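Side-chain contacts in Oxidored_FMN domain-containing protein ([Pseudomonas] geniculata N1, PDB 6L6J), which probably oxidises the amine 6-hydroxypseudooxynicotine with the help of an FMN cofactor and a [4Fe-4S] cluster: residues I166-C171 against P253-V258; E206-V211 against C219-R224. All blocks are in the same frame, centred on the assembly; numbering follows the deposited sequence.

Contact 1 of 2, residues I166-C171 against P253-V258. With FMN (flavin mononucleotide), chain B.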
# COMPACT_ATOMS: atom_id res chain seq x y z
N ILE A 166 -17.80 12.52 -12.34
CA ILE A 166 -16.44 13.08 -12.57
C ILE A 166 -15.71 12.14 -13.53
O ILE A 166 -15.50 10.96 -13.16
CB ILE A 166 -15.66 13.25 -11.25
CG1 ILE A 166 -16.48 14.01 -10.19
CG2 ILE A 166 -14.32 13.93 -11.50
CD1 ILE A 166 -15.94 13.88 -8.78
N VAL A 167 -15.33 12.66 -14.70
CA VAL A 167 -14.65 11.90 -15.78
C VAL A 167 -13.25 12.49 -15.92
O VAL A 167 -13.18 13.72 -16.10
CB VAL A 167 -15.48 11.97 -17.08
CG1 VAL A 167 -14.80 11.34 -18.27
CG2 VAL A 167 -16.85 11.36 -16.88
N TYR A 168 -12.19 11.67 -15.83
CA TYR A 168 -10.77 12.12 -15.74
C TYR A 168 -10.11 12.18 -17.13
O TYR A 168 -10.56 11.48 -18.09
CB TYR A 168 -9.92 11.25 -14.81
CG TYR A 168 -9.91 11.68 -13.36
CD1 TYR A 168 -10.93 11.34 -12.48
CD2 TYR A 168 -8.83 12.36 -12.83
CE1 TYR A 168 -10.89 11.69 -11.14
CE2 TYR A 168 -8.77 12.71 -11.50
CZ TYR A 168 -9.81 12.38 -10.64
OH TYR A 168 -9.75 12.77 -9.32
N VAL A 169 -9.09 13.03 -17.23
CA VAL A 169 -8.06 13.00 -18.30
C VAL A 169 -6.74 12.71 -17.59
O VAL A 169 -6.35 13.49 -16.71
CB VAL A 169 -8.02 14.31 -19.11
CG1 VAL A 169 -6.67 14.60 -19.71
CG2 VAL A 169 -9.09 14.33 -20.19
N TYR A 170 -6.11 11.57 -17.87
CA TYR A 170 -5.04 11.02 -16.99
C TYR A 170 -3.68 11.29 -17.62
O TYR A 170 -3.39 10.78 -18.73
CB TYR A 170 -5.24 9.52 -16.79
CG TYR A 170 -4.22 8.87 -15.90
CD1 TYR A 170 -4.04 9.30 -14.60
CD2 TYR A 170 -3.46 7.80 -16.34
CE1 TYR A 170 -3.13 8.69 -13.75
CE2 TYR A 170 -2.55 7.18 -15.50
CZ TYR A 170 -2.38 7.62 -14.21
OH TYR A 170 -1.49 7.03 -13.37
N CYS A 171 -2.87 12.06 -16.90
CA CYS A 171 -1.49 12.42 -17.32
C CYS A 171 -0.57 12.43 -16.10
O CYS A 171 -0.19 13.51 -15.67
CB CYS A 171 -1.50 13.76 -18.03
SG CYS A 171 0.13 14.21 -18.66
N PRO A 253 -10.02 22.72 -16.94
CA PRO A 253 -10.76 21.67 -16.24
C PRO A 253 -11.57 22.20 -15.06
O PRO A 253 -11.36 23.34 -14.62
CB PRO A 253 -9.65 20.72 -15.75
CG PRO A 253 -8.47 21.65 -15.51
CD PRO A 253 -8.61 22.77 -16.53
N ASP A 254 -12.47 21.37 -14.56
CA ASP A 254 -13.36 21.66 -13.41
C ASP A 254 -12.63 21.30 -12.12
O ASP A 254 -13.01 21.82 -11.05
CB ASP A 254 -14.68 20.90 -13.57
CG ASP A 254 -15.43 21.24 -14.85
OD1 ASP A 254 -15.72 22.44 -15.05
OD2 ASP A 254 -15.73 20.33 -15.65
N LEU A 255 -11.62 20.43 -12.21
CA LEU A 255 -10.83 19.94 -11.05
C LEU A 255 -9.41 19.64 -11.53
O LEU A 255 -9.26 19.00 -12.59
CB LEU A 255 -11.50 18.67 -10.49
CG LEU A 255 -10.80 17.93 -9.34
CD1 LEU A 255 -11.07 18.58 -7.99
CD2 LEU A 255 -11.28 16.49 -9.27
N TRP A 256 -8.42 20.12 -10.78
CA TRP A 256 -7.00 19.68 -10.86
C TRP A 256 -6.75 18.64 -9.77
O TRP A 256 -6.83 19.01 -8.58
CB TRP A 256 -6.06 20.87 -10.71
CG TRP A 256 -6.00 21.73 -11.93
CD1 TRP A 256 -6.70 22.88 -12.17
CD2 TRP A 256 -5.20 21.50 -13.10
NE1 TRP A 256 -6.38 23.37 -13.40
CE2 TRP A 256 -5.47 22.54 -14.00
CE3 TRP A 256 -4.26 20.52 -13.46
CZ2 TRP A 256 -4.86 22.63 -15.24
CZ3 TRP A 256 -3.65 20.62 -14.69
CH2 TRP A 256 -3.95 21.66 -15.57
N ASP A 257 -6.46 17.39 -10.16
CA ASP A 257 -5.97 16.33 -9.25
C ASP A 257 -4.44 16.20 -9.41
O ASP A 257 -4.00 15.74 -10.50
CB ASP A 257 -6.68 14.99 -9.49
CG ASP A 257 -6.34 13.94 -8.45
OD1 ASP A 257 -5.29 14.08 -7.78
OD2 ASP A 257 -7.14 13.01 -8.30
N VAL A 258 -3.65 16.61 -8.40
CA VAL A 258 -2.19 16.85 -8.59
C VAL A 258 -1.36 16.06 -7.57
O VAL A 258 -1.66 16.09 -6.34
CB VAL A 258 -1.80 18.34 -8.62
CG1 VAL A 258 -2.32 19.03 -9.88
CG2 VAL A 258 -2.21 19.09 -7.36
N1 FMN B . -3.06 6.33 -8.78
C2 FMN B . -3.62 6.39 -10.04
O2 FMN B . -3.62 7.49 -10.61
N3 FMN B . -4.21 5.37 -10.67
C4 FMN B . -4.28 4.16 -10.09
O4 FMN B . -4.82 3.21 -10.67
C4A FMN B . -3.68 3.98 -8.74
N5 FMN B . -3.71 2.78 -8.10
C5A FMN B . -3.21 2.69 -6.85
C6 FMN B . -3.31 1.48 -6.16
C7 FMN B . -2.82 1.40 -4.87
C7M FMN B . -2.88 0.09 -4.18
C8 FMN B . -2.24 2.57 -4.21
C8M FMN B . -1.66 2.50 -2.82
C9 FMN B . -2.13 3.77 -4.87
C9A FMN B . -2.61 3.89 -6.17
N10 FMN B . -2.56 5.12 -6.84
C10 FMN B . -3.08 5.17 -8.11
C1' FMN B . -1.97 6.35 -6.23
C2' FMN B . -2.98 7.01 -5.31
O2' FMN B . -4.03 7.49 -6.12
C3' FMN B . -2.40 8.17 -4.54
O3' FMN B . -2.03 9.19 -5.46
C4' FMN B . -1.18 7.80 -3.69
O4' FMN B . -1.42 6.56 -2.99
C5' FMN B . -0.84 8.92 -2.71
O5' FMN B . -1.94 9.11 -1.84
P FMN B . -1.98 8.37 -0.40
O1P FMN B . -0.82 8.93 0.38
O2P FMN B . -3.33 8.77 0.11
O3P FMN B . -1.86 6.89 -0.70
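Inside the eight-stranded parallel barrel that carries the FMN, Tyr168 of strand 166-171 reaches past the intervening strand 220-229 to Asp257 and Leu255 of strand 255-261. The backbones stay far apart, with 9.1 Å between Tyr168 CA and Asp257 CA, so side chains alone make the contact. Tyr168 OH lies 2.8 Å from Asp257 OD2, which sits at the edge of the phenol ring and near its plane; the carboxylate is turned 57° from the ring. Asp257 CB meets the same edge in plane, 3.7 Å from Tyr168 CE2. With CG anti to the backbone N (chi1 -172°), the acid extends into the barrel and its two oxygens serve different partners. OD2 faces the phenol, whereas OD1 forms a salt bridge with Arg224, which binds the FMN. Tyr25 OH is a second hydrogen-bonding partner of the phenol oxygen, and Leu255 CD2 gives it an apolar neighbour 4.0 Å away. Two residues along from Tyr168, Tyr170 CE1 lies 3.4 Å from FMN O2, which sits oblique to the ring. The buried carboxylate thus has a phenol at one oxygen and an arginine at the other; as a second-shell residue, Asp257 is likely to steady the flavin-binding arginine and may offset part of its charge.

Contact 2 of 2, residues E206-V211 against C219-R224. With FMN (flavin mononucleotide), chain B.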
# COMPACT_ATOMS: atom_id res chain seq x y z
N GLU A 206 -5.76 19.10 -26.48
CA GLU A 206 -6.75 18.64 -27.49
C GLU A 206 -7.67 17.55 -26.91
O GLU A 206 -8.85 17.52 -27.24
CB GLU A 206 -6.04 18.08 -28.72
CG GLU A 206 -5.41 19.14 -29.60
CD GLU A 206 -4.78 18.57 -30.85
OE1 GLU A 206 -4.39 17.39 -30.83
OE2 GLU A 206 -4.69 19.30 -31.85
N THR A 207 -7.16 16.66 -26.07
CA THR A 207 -7.95 15.58 -25.43
C THR A 207 -8.93 16.24 -24.46
O THR A 207 -10.17 16.11 -24.67
CB THR A 207 -7.01 14.53 -24.82
OG1 THR A 207 -6.28 13.96 -25.91
CG2 THR A 207 -7.73 13.42 -24.08
N LEU A 208 -8.40 16.93 -23.45
CA LEU A 208 -9.15 17.62 -22.36
C LEU A 208 -10.36 18.38 -22.92
O LEU A 208 -11.49 18.22 -22.35
CB LEU A 208 -8.21 18.59 -21.66
CG LEU A 208 -8.82 19.41 -20.54
CD1 LEU A 208 -9.40 18.50 -19.47
CD2 LEU A 208 -7.79 20.35 -19.93
N SER A 209 -10.13 19.19 -23.97
CA SER A 209 -11.15 19.95 -24.73
C SER A 209 -12.19 18.99 -25.33
O SER A 209 -13.39 19.34 -25.27
CB SER A 209 -10.50 20.80 -25.80
OG SER A 209 -11.42 21.17 -26.81
N ASP A 210 -11.77 17.85 -25.90
CA ASP A 210 -12.72 16.89 -26.55
C ASP A 210 -13.66 16.31 -25.50
O ASP A 210 -14.86 16.20 -25.79
CB ASP A 210 -12.00 15.79 -27.32
CG ASP A 210 -11.36 16.33 -28.58
OD1 ASP A 210 -11.53 17.55 -28.83
OD2 ASP A 210 -10.66 15.55 -29.26
N VAL A 211 -13.13 15.98 -24.33
CA VAL A 211 -13.89 15.33 -23.23
C VAL A 211 -14.84 16.38 -22.62
O VAL A 211 -16.02 16.06 -22.34
CB VAL A 211 -12.94 14.74 -22.19
CG1 VAL A 211 -13.71 14.05 -21.08
CG2 VAL A 211 -11.93 13.77 -22.80
N CYS A 219 -21.28 16.28 -16.42
CA CYS A 219 -20.10 15.69 -15.72
C CYS A 219 -19.00 16.74 -15.55
O CYS A 219 -18.72 17.47 -16.52
CB CYS A 219 -19.53 14.50 -16.49
SG CYS A 219 -20.77 13.24 -16.82
N ALA A 220 -18.40 16.82 -14.37
CA ALA A 220 -17.13 17.54 -14.16
C ALA A 220 -16.02 16.79 -14.92
O ALA A 220 -16.05 15.55 -14.98
CB ALA A 220 -16.82 17.62 -12.69
N VAL A 221 -15.08 17.52 -15.53
CA VAL A 221 -13.90 16.93 -16.22
C VAL A 221 -12.66 17.20 -15.38
O VAL A 221 -12.29 18.39 -15.26
CB VAL A 221 -13.75 17.52 -17.62
CG1 VAL A 221 -12.62 16.85 -18.37
CG2 VAL A 221 -15.07 17.44 -18.37
N ALA A 222 -12.09 16.16 -14.77
CA ALA A 222 -10.91 16.27 -13.88
C ALA A 222 -9.62 16.04 -14.68
O ALA A 222 -9.65 15.32 -15.66
CB ALA A 222 -11.04 15.30 -12.74
N VAL A 223 -8.52 16.65 -14.29
CA VAL A 223 -7.18 16.25 -14.79
C VAL A 223 -6.40 15.71 -13.60
O VAL A 223 -6.25 16.46 -12.61
CB VAL A 223 -6.42 17.39 -15.48
CG1 VAL A 223 -5.12 16.90 -16.10
CG2 VAL A 223 -7.27 18.05 -16.55
N ARG A 224 -5.96 14.45 -13.67
CA ARG A 224 -4.89 13.97 -12.76
C ARG A 224 -3.58 14.32 -13.45
O ARG A 224 -3.42 13.97 -14.64
CB ARG A 224 -5.06 12.50 -12.42
CG ARG A 224 -4.06 12.03 -11.38
CD ARG A 224 -4.49 12.13 -9.93
NE ARG A 224 -4.27 10.86 -9.26
CZ ARG A 224 -3.95 10.67 -7.99
NH1 ARG A 224 -3.77 11.69 -7.17
NH2 ARG A 224 -3.78 9.45 -7.54
N1 FMN B . -3.06 6.33 -8.78
C2 FMN B . -3.62 6.39 -10.04
O2 FMN B . -3.62 7.49 -10.61
N3 FMN B . -4.21 5.37 -10.67
C4 FMN B . -4.28 4.16 -10.09
O4 FMN B . -4.82 3.21 -10.67
C4A FMN B . -3.68 3.98 -8.74
N5 FMN B . -3.71 2.78 -8.10
C5A FMN B . -3.21 2.69 -6.85
C6 FMN B . -3.31 1.48 -6.16
C7 FMN B . -2.82 1.40 -4.87
C7M FMN B . -2.88 0.09 -4.18
C8 FMN B . -2.24 2.57 -4.21
C8M FMN B . -1.66 2.50 -2.82
C9 FMN B . -2.13 3.77 -4.87
C9A FMN B . -2.61 3.89 -6.17
N10 FMN B . -2.56 5.12 -6.84
C10 FMN B . -3.08 5.17 -8.11
C1' FMN B . -1.97 6.35 -6.23
C2' FMN B . -2.98 7.01 -5.31
O2' FMN B . -4.03 7.49 -6.12
C3' FMN B . -2.40 8.17 -4.54
O3' FMN B . -2.03 9.19 -5.46
C4' FMN B . -1.18 7.80 -3.69
O4' FMN B . -1.42 6.56 -2.99
C5' FMN B . -0.84 8.92 -2.71
O5' FMN B . -1.94 9.11 -1.84
P FMN B . -1.98 8.37 -0.40
O1P FMN B . -0.82 8.93 0.38
O2P FMN B . -3.33 8.77 0.11
O3P FMN B . -1.86 6.89 -0.70
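Leu208, on the helix outside the barrel, lays one methyl, CD1, against both Val221 and Val223 of a strand whose very next residue, Arg224, extends the other way to the flavin: one strand packs against apolar side chains on one side and reaches a cofactor on the other. Leu208 CD1 lies 3.8 Å from Val221 CG1 and 3.6 Å from Val223 CG2. The leucine and Val223 side chains cross at about a right angle, and the other leucine methyl, CD2, comes only to 4.1 Å from Val223 CG2. One turn further along the helix, Val211 CG1 reaches Val221 CG1 at 4.0 Å. Val221 CG1, anti to its own amide nitrogen (chi1 -175°), therefore receives both helix residues, and no polar bond takes part. Val252 lies against Leu208, and Val169 and Ala156 against Val211, so the patch belongs to a wider apolar layer between barrel and helices.

Arg224 bends at chi2 (90°) and chi3 on its way to the FMN. Its NH2 donates to the ribityl hydroxyl O3' at 2.7 Å, and more weakly to the flavin N1 at 3.4 Å. The guanidinium meets the pyrimidine end edge-on, with flavin C2 in its plane. A positive charge beside N1 would be expected to favour the anionic reduced flavin. Arg224 NH1 forms a salt bridge with Asp257 OD1. A leucine in place of Arg224 would probably leave O3' without this donor and the Asp257 carboxylate without its salt-bridge partner.

Helix 206-211 and strand 220-224 run nearly antiparallel, at 158°, with their axes 9.5 Å apart at closest approach. This is the helix-to-following-strand packing of a TIM barrel, here one that holds FMN as in the old yellow enzyme family.

In the fold
Contacts 1 and 2 lie about 6 Å apart, centre to centre, in the same eight-stranded barrel. Strand 220-229 sits between strands 166-171 and 255-261 and joins them: Asp257 N probably bonds to Val223 O, and Val169 N to Ala222 O. Along the chain the order is 166-171, 206-211, 219-224, 253-258, so contact 2 is nested within the loop that contact 1 closes. Contact 1 spans the inside of the barrel, whereas contact 2 fastens helix 197-215 to the outside of the middle strand. Together they cover three consecutive strands of the flavin domain, and both reach the FMN, linking the outer helical layer to the cofactor site.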